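Side-chain contact in cell division control protein 45 cdc45 putative (Entamoeba histolytica, PDB 6CC2), which is probably a DNA replication factor that, as in other eukaryotes, associates with MCM2-7 and GINS in the replicative helicase: residues Val247-Cys252 against Met348-Ser353. Sequence-based numbering, arbitrary orientation.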
loop_
_atom_site.group_PDB
_atom_site.type_symbol
_atom_site.label_atom_id
_atom_site.label_comp_id
_atom_site.label_asym_id
_atom_site.label_seq_id
_atom_site.Cartn_x
_atom_site.Cartn_y
_atom_site.Cartn_z
ATOM N N VAL A 247 2.404 3.283 -30.682
ATOM C CA VAL A 247 2.350 1.877 -30.298
ATOM C C VAL A 247 0.978 1.319 -30.645
ATOM O O VAL A 247 -0.055 1.962 -30.408
ATOM C CB VAL A 247 2.670 1.691 -28.804
ATOM C CG1 VAL A 247 3.843 2.566 -28.387
ATOM C CG2 VAL A 247 1.465 1.967 -27.971
ATOM N N LYS A 248 0.960 0.108 -31.193
ATOM C CA LYS A 248 -0.257 -0.512 -31.698
ATOM C C LYS A 248 -0.941 -1.433 -30.692
ATOM O O LYS A 248 -2.020 -1.952 -30.989
ATOM C CB LYS A 248 0.055 -1.307 -32.964
ATOM C CG LYS A 248 0.399 -0.462 -34.176
ATOM C CD LYS A 248 -0.847 -0.127 -34.985
ATOM C CE LYS A 248 -0.490 0.587 -36.278
ATOM N NZ LYS A 248 -1.662 0.676 -37.198
ATOM N N THR A 249 -0.337 -1.660 -29.530
ATOM C CA THR A 249 -0.912 -2.533 -28.516
ATOM C C THR A 249 -1.672 -1.712 -27.482
ATOM O O THR A 249 -1.344 -0.540 -27.252
ATOM C CB THR A 249 0.202 -3.341 -27.844
ATOM O OG1 THR A 249 1.181 -2.445 -27.310
ATOM C CG2 THR A 249 0.873 -4.298 -28.859
ATOM N N PRO A 250 -2.725 -2.273 -26.874
ATOM C CA PRO A 250 -3.482 -1.515 -25.867
ATOM C C PRO A 250 -2.762 -1.318 -24.561
ATOM O O PRO A 250 -3.240 -0.519 -23.738
ATOM C CB PRO A 250 -4.740 -2.372 -25.644
ATOM C CG PRO A 250 -4.351 -3.728 -26.120
ATOM C CD PRO A 250 -3.460 -3.475 -27.303
HETATM N N MSE A 251 -1.682 -2.059 -24.318
HETATM C CA MSE A 251 -0.824 -1.881 -23.154
HETATM C C MSE A 251 0.607 -1.939 -23.674
HETATM O O MSE A 251 0.846 -2.496 -24.752
HETATM C CB MSE A 251 -1.071 -2.956 -22.094
HETATM C CG MSE A 251 -2.481 -2.924 -21.485
HETATM SE SE MSE A 251 -2.951 -4.535 -20.455
HETATM C CE MSE A 251 -3.211 -5.769 -21.920
ATOM N N CYS A 252 1.556 -1.388 -22.915
ATOM C CA CYS A 252 2.956 -1.441 -23.315
ATOM C C CYS A 252 3.831 -1.174 -22.100
ATOM O O CYS A 252 3.344 -0.846 -21.022
ATOM C CB CYS A 252 3.242 -0.441 -24.434
ATOM S SG CYS A 252 3.172 1.272 -23.883
HETATM N N MSE A 348 -7.120 8.288 -26.190
HETATM C CA MSE A 348 -5.915 8.764 -26.840
HETATM C C MSE A 348 -4.792 9.026 -25.832
HETATM O O MSE A 348 -3.711 9.469 -26.192
HETATM C CB MSE A 348 -6.199 10.046 -27.622
HETATM C CG MSE A 348 -7.089 9.847 -28.842
HETATM SE SE MSE A 348 -6.254 8.717 -30.199
HETATM C CE MSE A 348 -4.701 9.828 -30.607
ATOM N N ASP A 349 -5.068 8.749 -24.567
ATOM C CA ASP A 349 -4.183 9.098 -23.452
ATOM C C ASP A 349 -3.379 7.863 -23.057
ATOM O O ASP A 349 -3.941 6.873 -22.580
ATOM C CB ASP A 349 -5.012 9.617 -22.281
ATOM C CG ASP A 349 -4.172 10.071 -21.106
ATOM O OD1 ASP A 349 -2.963 9.772 -21.062
ATOM O OD2 ASP A 349 -4.735 10.734 -20.203
ATOM N N TYR A 350 -2.063 7.927 -23.259
ATOM C CA TYR A 350 -1.132 6.864 -22.870
ATOM C C TYR A 350 -0.193 7.318 -21.758
ATOM O O TYR A 350 0.917 6.799 -21.611
ATOM C CB TYR A 350 -0.331 6.370 -24.082
ATOM C CG TYR A 350 -0.332 4.874 -24.296
ATOM C CD1 TYR A 350 -0.246 3.987 -23.220
ATOM C CD2 TYR A 350 -0.410 4.345 -25.575
ATOM C CE1 TYR A 350 -0.259 2.616 -23.430
ATOM C CE2 TYR A 350 -0.416 2.980 -25.802
ATOM C CZ TYR A 350 -0.327 2.119 -24.722
ATOM O OH TYR A 350 -0.327 0.749 -24.956
ATOM N N SER A 351 -0.634 8.268 -20.935
ATOM C CA SER A 351 0.226 8.856 -19.914
ATOM C C SER A 351 0.056 8.238 -18.529
ATOM O O SER A 351 0.782 8.615 -17.610
ATOM C CB SER A 351 -0.038 10.377 -19.822
ATOM O OG SER A 351 -1.308 10.648 -19.233
ATOM N N ILE A 352 -0.849 7.276 -18.364
ATOM C CA ILE A 352 -1.115 6.685 -17.063
ATOM C C ILE A 352 -0.409 5.334 -16.981
ATOM O O ILE A 352 -0.825 4.361 -17.637
ATOM C CB ILE A 352 -2.623 6.531 -16.816
ATOM C CG1 ILE A 352 -3.328 7.892 -16.875
ATOM C CG2 ILE A 352 -2.843 5.881 -15.457
ATOM C CD1 ILE A 352 -4.836 7.836 -16.661
ATOM N N SER A 353 0.626 5.263 -16.150
ATOM C CA SER A 353 1.309 4.009 -15.873
ATOM C C SER A 353 0.655 3.293 -14.691
ATOM O O SER A 353 -0.159 3.859 -13.948
ATOM C CB SER A 353 2.778 4.253 -15.565
ATOM O OG SER A 353 2.886 4.731 -14.242
#
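Rotated well off the usual staggered positions (chi1 -129°), the side chain of Tyr350 reaches lengthwise to the backbone of Thr249-Cys252, while Cys252 holds SG between its own backbone N and carbonyl carbon, which turns the sulfur to the tyrosine ring. The phenol tip carries the one hydrogen bond across the contact: OH of Tyr350 donates to the carbonyl O of Thr249 at 2.8 Å. The acceptor lies at the ring edge, near the ring plane, but the hydroxyl stands above the carbonyl plane, 41° out of it, and so misses the lone-pair directions. Backbone N of Met251 also comes within 3.2 Å of Tyr350 OH, at an angle too poor for a bond. Cys252 SG meets the Tyr350 ring obliquely, 4.2 Å from its centroid and 35° off the normal, a sulfur-aromatic contact that falls mainly on CE1 and CZ. CG2 of Val247 is modelled closer to CE2 of Tyr350 than two carbons can sit, so the detail of that contact is doubtful.

The contact joins the start of strand 251-257, the middle strand of a three-stranded mixed sheet, to the connection between its antiparallel neighbour 338-344 and helix 354-364. The chain leaving strand 338-344 thus brings Tyr350 back to the entry of the adjacent strand, where its hydroxyl bonds to the loop just before it, and the Tyr350 side chain also touches Phe343. Each segment has its own polar brace. OG1 of Thr249 donates to the carbonyl O of Met251 at 2.6 Å, bridging the loop that carries the Thr249 carbonyl. Next to Tyr350, OD1 of Asp349 accepts from backbone N of Ser351 at 2.8 Å in an Asx turn, and its syn lone pair receives OG of Ser351 at 2.6 Å. The Ser351 hydroxyl has a further partner in Lys311.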